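Local coordinates for hypothetical protein DUF871 (Enterococcus faecalis, PDB 2P0O) that is of unassigned function but probably acts as a 6-phospho-N-acetylmuramidase, a glycosidase that would cleave phosphorylated cell-wall sugars, at residues I102-M107 / A129-H134; A136-L141 / L170-F175. All blocks are in the same frame, centred on the assembly; numbering follows the deposited sequence.

Interaction 1: I102-M107 / A129-H134; sequences ITIEQM and AELKAH
A water molecule joins Glu130 to Glu105: it donates to Glu130 OE2 at 2.6 Å and accepts from the backbone N of Glu105 at 3.2 Å. That N-H lies in the first turn of helix 104-111, where backbone donors have no acceptor within the helix, so a carboxylate reaching it through water suits the place and probably gains from the helix dipole. Glu130 has an extended chain, and the carboxylate at its end lies against Ile104, OE1 coming to 3.5 Å from Ile104 CB. Ile104 is branched at CB, and the branch CG2, set opposite the backbone N, meets Leu131 CG at 3.6 Å and also touches the CG of Glu130. Deeper in, the selenomethionine Met107 bends at its last torsion and brings CE to 4.1 Å from Leu131 CD2; the same residue packs on Ile116 and Leu118 of strand 115-119. This is the helix layer of a TIM barrel: helices 104-111 and 125-133 are successive in the chain and sit side by side outside the parallel strands, which explains the apolar inner residues and the charged outer ones. On the outer side, Glu105 CG lies over the face of the His134 imidazole in a CH-pi contact, 3.7 Å from the ring centroid and 10° off its normal. With CG anti to the backbone N (chi1 -176°), the aliphatic part of Glu105 passes across the ring. Thr103 and Gln106 fix the start of this helix as a capping box: Gln106 N donates to Thr103 OG1 at 3.0 Å, and Thr103 N donates to Gln106 OE1 at 2.7 Å, in the carbonyl plane.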
loop_
_atom_site.group_PDB
_atom_site.type_symbol
_atom_site.label_atom_id
_atom_site.label_comp_id
_atom_site.label_asym_id
_atom_site.label_seq_id
_atom_site.Cartn_x
_atom_site.Cartn_y
_atom_site.Cartn_z
ATOM N N ILE A 102 -23.942 9.777 -15.946
ATOM C CA ILE A 102 -24.530 8.433 -15.998
ATOM C C ILE A 102 -25.501 8.280 -14.831
ATOM O O ILE A 102 -25.176 8.653 -13.699
ATOM C CB ILE A 102 -23.423 7.305 -15.990
ATOM C CG1 ILE A 102 -22.597 7.306 -17.292
ATOM C CG2 ILE A 102 -24.007 5.918 -15.710
ATOM C CD1 ILE A 102 -23.386 7.248 -18.611
ATOM N N THR A 103 -26.687 7.748 -15.093
ATOM C CA THR A 103 -27.644 7.537 -14.009
ATOM C C THR A 103 -27.313 6.316 -13.142
ATOM O O THR A 103 -26.625 5.381 -13.574
ATOM C CB THR A 103 -29.086 7.398 -14.520
ATOM O OG1 THR A 103 -29.241 6.128 -15.155
ATOM C CG2 THR A 103 -29.422 8.512 -15.505
ATOM N N ILE A 104 -27.829 6.350 -11.916
ATOM C CA ILE A 104 -27.759 5.236 -10.980
ATOM C C ILE A 104 -28.337 3.978 -11.634
ATOM O O ILE A 104 -27.797 2.870 -11.463
ATOM C CB ILE A 104 -28.512 5.574 -9.666
ATOM C CG1 ILE A 104 -27.787 6.685 -8.881
ATOM C CG2 ILE A 104 -28.708 4.347 -8.806
ATOM C CD1 ILE A 104 -26.458 6.284 -8.266
ATOM N N GLU A 105 -29.405 4.175 -12.403
ATOM C CA GLU A 105 -30.068 3.107 -13.130
ATOM C C GLU A 105 -29.189 2.442 -14.195
ATOM O O GLU A 105 -29.169 1.211 -14.312
ATOM C CB GLU A 105 -31.357 3.632 -13.763
ATOM C CG GLU A 105 -32.169 2.562 -14.462
ATOM C CD GLU A 105 -33.219 3.136 -15.394
ATOM O OE1 GLU A 105 -33.536 4.346 -15.284
ATOM O OE2 GLU A 105 -33.742 2.364 -16.235
ATOM N N GLN A 106 -28.482 3.256 -14.976
ATOM C CA GLN A 106 -27.532 2.738 -15.954
ATOM C C GLN A 106 -26.458 1.928 -15.249
ATOM O O GLN A 106 -26.077 0.837 -15.694
ATOM C CB GLN A 106 -26.890 3.887 -16.720
ATOM C CG GLN A 106 -27.785 4.470 -17.800
ATOM C CD GLN A 106 -27.229 5.763 -18.321
ATOM O OE1 GLN A 106 -27.036 6.711 -17.565
ATOM N NE2 GLN A 106 -26.940 5.807 -19.608
HETATM N N MSE A 107 -26.007 2.473 -14.127
HETATM C CA MSE A 107 -24.972 1.879 -13.315
HETATM C C MSE A 107 -25.359 0.532 -12.739
HETATM O O MSE A 107 -24.534 -0.375 -12.712
HETATM C CB MSE A 107 -24.576 2.838 -12.205
HETATM C CG MSE A 107 -23.530 3.832 -12.658
HETATM SE SE MSE A 107 -23.023 5.139 -11.268
HETATM C CE MSE A 107 -23.432 4.106 -9.655
ATOM N N ALA A 129 -29.797 3.009 -2.088
ATOM C CA ALA A 129 -31.142 2.466 -2.082
ATOM C C ALA A 129 -31.719 2.380 -3.508
ATOM O O ALA A 129 -32.584 1.528 -3.802
ATOM C CB ALA A 129 -32.044 3.303 -1.172
ATOM N N GLU A 130 -31.241 3.252 -4.398
ATOM C CA GLU A 130 -31.740 3.267 -5.781
ATOM C C GLU A 130 -31.119 2.128 -6.592
ATOM O O GLU A 130 -31.790 1.490 -7.413
ATOM C CB GLU A 130 -31.470 4.625 -6.431
ATOM C CG GLU A 130 -32.112 4.804 -7.797
ATOM C CD GLU A 130 -31.828 6.168 -8.419
ATOM O OE1 GLU A 130 -31.088 6.977 -7.806
ATOM O OE2 GLU A 130 -32.349 6.424 -9.529
ATOM N N LEU A 131 -29.835 1.885 -6.336
ATOM C CA LEU A 131 -29.105 0.745 -6.889
ATOM C C LEU A 131 -29.716 -0.596 -6.475
ATOM O O LEU A 131 -29.775 -1.517 -7.280
ATOM C CB LEU A 131 -27.646 0.788 -6.439
ATOM C CG LEU A 131 -26.732 1.841 -7.059
ATOM C CD1 LEU A 131 -25.527 2.095 -6.141
ATOM C CD2 LEU A 131 -26.305 1.435 -8.465
ATOM N N LYS A 132 -30.122 -0.707 -5.208
ATOM C CA LYS A 132 -30.930 -1.833 -4.731
ATOM C C LYS A 132 -32.186 -1.979 -5.568
ATOM O O LYS A 132 -32.458 -3.052 -6.097
ATOM C CB LYS A 132 -31.350 -1.638 -3.269
ATOM C CG LYS A 132 -30.452 -2.281 -2.216
ATOM C CD LYS A 132 -30.717 -3.785 -2.091
ATOM C CE LYS A 132 -30.643 -4.242 -0.635
ATOM N NZ LYS A 132 -31.986 -4.164 0.042
ATOM N N ALA A 133 -32.926 -0.879 -5.697
ATOM C CA ALA A 133 -34.214 -0.863 -6.387
ATOM C C ALA A 133 -34.071 -1.287 -7.841
ATOM O O ALA A 133 -35.021 -1.794 -8.456
ATOM C CB ALA A 133 -34.825 0.518 -6.300
ATOM N N HIS A 134 -32.874 -1.089 -8.383
ATOM C CA HIS A 134 -32.596 -1.428 -9.768
ATOM C C HIS A 134 -31.764 -2.701 -9.881
ATOM O O HIS A 134 -31.163 -2.992 -10.945
ATOM C CB HIS A 134 -31.903 -0.258 -10.471
ATOM C CG HIS A 134 -32.839 0.844 -10.839
ATOM N ND1 HIS A 134 -33.960 0.631 -11.620
ATOM C CD2 HIS A 134 -32.839 2.160 -10.525
ATOM C CE1 HIS A 134 -34.603 1.777 -11.778
ATOM N NE2 HIS A 134 -33.942 2.720 -11.125
HETATM O O HOH W 1 -31.341 6.625 -11.864
#

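Interaction 2: A136-L141 / L170-F175; sequences ADFSRL and LGLQVF
Leu172 CD2 meets two apolar partners, Leu141 CB at 3.8 Å and Phe138 CD2 at 3.9 Å. Leu172 sets CG anti to its carbonyl carbon (chi1 -49°), which brings CD2 to both. The Phe138 ring also turns its edge to the backbone, its CD2 standing 3.5 Å from Leu170 O, near the ring plane, where the slightly positive aromatic hydrogens suit a carbonyl oxygen. One face of that ring is taken by Leu141 CD1, 3.7 Å above its centre, which packs the ring against its own turn. A weak hydrogen bond from Gln173 N to Leu141 O, 3.3 Å long, marks where strands 141-144 and 173-178, parallel neighbours in the TIM barrel, begin to pair; Gln173 and Phe175 continue the pairing with Ala143. Gly171 ends helix 157-169 in a Schellman motif, and its positive phi (88°) is one that glycine, lacking a CB, adopts without strain. The turn carrying Phe138 is held by Asp137, whose O accepts from Arg140 N at 2.9 Å and whose OD1 accepts from Ser139 OG on the syn side, 22° out of the carboxylate plane. Farther out, Arg140 NE forms a salt bridge to Asp115, and Leu172 packs on Leu167 of helix 157-169.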
loop_
_atom_site.group_PDB
_atom_site.type_symbol
_atom_site.label_atom_id
_atom_site.label_comp_id
_atom_site.label_asym_id
_atom_site.label_seq_id
_atom_site.Cartn_x
_atom_site.Cartn_y
_atom_site.Cartn_z
ATOM N N ALA A 136 -28.870 -3.889 -8.630
ATOM C CA ALA A 136 -27.464 -3.883 -8.921
ATOM C C ALA A 136 -26.874 -5.149 -8.321
ATOM O O ALA A 136 -27.379 -5.673 -7.317
ATOM C CB ALA A 136 -26.804 -2.658 -8.337
ATOM N N ASP A 137 -25.829 -5.645 -8.970
ATOM C CA ASP A 137 -24.968 -6.669 -8.414
ATOM C C ASP A 137 -24.024 -5.941 -7.426
ATOM O O ASP A 137 -23.044 -5.311 -7.820
ATOM C CB ASP A 137 -24.229 -7.372 -9.568
ATOM C CG ASP A 137 -23.394 -8.580 -9.117
ATOM O OD1 ASP A 137 -22.935 -8.622 -7.947
ATOM O OD2 ASP A 137 -23.182 -9.497 -9.963
ATOM N N PHE A 138 -24.364 -5.999 -6.139
ATOM C CA PHE A 138 -23.616 -5.308 -5.083
ATOM C C PHE A 138 -22.241 -5.912 -4.860
ATOM O O PHE A 138 -21.361 -5.260 -4.273
ATOM C CB PHE A 138 -24.412 -5.291 -3.768
ATOM C CG PHE A 138 -25.339 -4.107 -3.638
ATOM C CD1 PHE A 138 -26.358 -3.885 -4.576
ATOM C CD2 PHE A 138 -25.192 -3.205 -2.581
ATOM C CE1 PHE A 138 -27.210 -2.774 -4.459
ATOM C CE2 PHE A 138 -26.031 -2.104 -2.458
ATOM C CZ PHE A 138 -27.049 -1.889 -3.399
ATOM N N SER A 139 -22.067 -7.147 -5.340
ATOM C CA SER A 139 -20.781 -7.849 -5.344
ATOM C C SER A 139 -19.866 -7.258 -6.406
ATOM O O SER A 139 -18.665 -7.553 -6.431
ATOM C CB SER A 139 -20.958 -9.354 -5.603
ATOM O OG SER A 139 -20.850 -9.656 -6.989
ATOM N N ARG A 140 -20.423 -6.427 -7.286
ATOM C CA ARG A 140 -19.592 -5.744 -8.280
ATOM C C ARG A 140 -19.463 -4.225 -8.131
ATOM O O ARG A 140 -19.017 -3.530 -9.044
ATOM C CB ARG A 140 -20.039 -6.158 -9.663
ATOM C CG ARG A 140 -19.735 -7.618 -9.826
ATOM C CD ARG A 140 -19.956 -8.026 -11.170
ATOM N NE ARG A 140 -18.796 -7.866 -12.026
ATOM C CZ ARG A 140 -18.793 -8.381 -13.243
ATOM N NH1 ARG A 140 -19.867 -9.040 -13.644
ATOM N NH2 ARG A 140 -17.757 -8.246 -14.046
ATOM N N LEU A 141 -19.847 -3.729 -6.959
ATOM C CA LEU A 141 -19.827 -2.316 -6.679
ATOM C C LEU A 141 -18.622 -2.010 -5.817
ATOM O O LEU A 141 -18.439 -2.639 -4.769
ATOM C CB LEU A 141 -21.112 -1.892 -5.970
ATOM C CG LEU A 141 -22.407 -1.959 -6.798
ATOM C CD1 LEU A 141 -23.634 -1.559 -5.962
ATOM C CD2 LEU A 141 -22.311 -1.157 -8.108
ATOM N N LEU A 170 -23.379 -1.558 4.149
ATOM C CA LEU A 170 -24.258 -1.446 2.982
ATOM C C LEU A 170 -23.944 -2.468 1.886
ATOM O O LEU A 170 -24.539 -2.405 0.814
ATOM C CB LEU A 170 -24.210 -0.029 2.387
ATOM C CG LEU A 170 -24.723 1.183 3.178
ATOM C CD1 LEU A 170 -24.544 2.448 2.357
ATOM C CD2 LEU A 170 -26.183 1.032 3.609
ATOM N N GLY A 171 -23.010 -3.384 2.148
ATOM C CA GLY A 171 -22.640 -4.437 1.189
ATOM C C GLY A 171 -21.547 -4.132 0.164
ATOM O O GLY A 171 -21.255 -4.966 -0.693
ATOM N N LEU A 172 -20.915 -2.962 0.256
ATOM C CA LEU A 172 -19.957 -2.503 -0.766
ATOM C C LEU A 172 -18.500 -2.893 -0.491
ATOM O O LEU A 172 -18.151 -3.215 0.641
ATOM C CB LEU A 172 -20.074 -0.987 -0.923
ATOM C CG LEU A 172 -21.507 -0.463 -1.090
ATOM C CD1 LEU A 172 -21.560 1.040 -0.897
ATOM C CD2 LEU A 172 -22.053 -0.845 -2.454
ATOM N N GLN A 173 -17.668 -2.887 -1.536
ATOM C CA GLN A 173 -16.237 -3.055 -1.394
ATOM C C GLN A 173 -15.605 -1.663 -1.188
ATOM O O GLN A 173 -16.067 -0.675 -1.755
ATOM C CB GLN A 173 -15.638 -3.691 -2.635
ATOM C CG GLN A 173 -15.786 -5.230 -2.751
ATOM C CD GLN A 173 -15.453 -5.722 -4.156
ATOM O OE1 GLN A 173 -16.274 -5.609 -5.074
ATOM N NE2 GLN A 173 -14.244 -6.256 -4.337
ATOM N N VAL A 174 -14.546 -1.606 -0.383
ATOM C CA VAL A 174 -13.858 -0.356 -0.052
ATOM C C VAL A 174 -12.454 -0.391 -0.633
ATOM O O VAL A 174 -11.677 -1.299 -0.323
ATOM C CB VAL A 174 -13.769 -0.145 1.478
ATOM C CG1 VAL A 174 -12.865 1.089 1.808
ATOM C CG2 VAL A 174 -15.150 0.010 2.049
ATOM N N PHE A 175 -12.161 0.598 -1.479
ATOM C CA PHE A 175 -10.874 0.762 -2.141
ATOM C C PHE A 175 -10.289 2.125 -1.715
ATOM O O PHE A 175 -11.001 3.149 -1.638
ATOM C CB PHE A 175 -11.062 0.782 -3.672
ATOM C CG PHE A 175 -11.242 -0.580 -4.308
ATOM C CD1 PHE A 175 -12.347 -1.359 -4.030
ATOM C CD2 PHE A 175 -10.315 -1.052 -5.239
ATOM C CE1 PHE A 175 -12.503 -2.612 -4.637
ATOM C CE2 PHE A 175 -10.472 -2.292 -5.866
ATOM C CZ PHE A 175 -11.556 -3.085 -5.551
#

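Overall arrangement
Interactions 1 and 2 follow one another along the chain, with centres 13 Å apart, and are joined where helix 125-133 runs into the next strand. Leu131 belongs to the first contact, yet its O probably accepts a hydrogen bond from Ala136 N (2.9 Å), and its CD1 lies 4.1 Å from Leu141 CD1. Lys132 CG packs on Phe138 CZ at 3.6 Å, so an aliphatic lysine stem shields the ring. Interaction 1 thus joins two outer helices, and interaction 2 carries the packing inward to the starts of two strands, the barrel end remote from the usual TIM-barrel active site. The sodium ion, bound by Met211, Asp213 and Val216, lies about 11 Å from the Gln173 side chain.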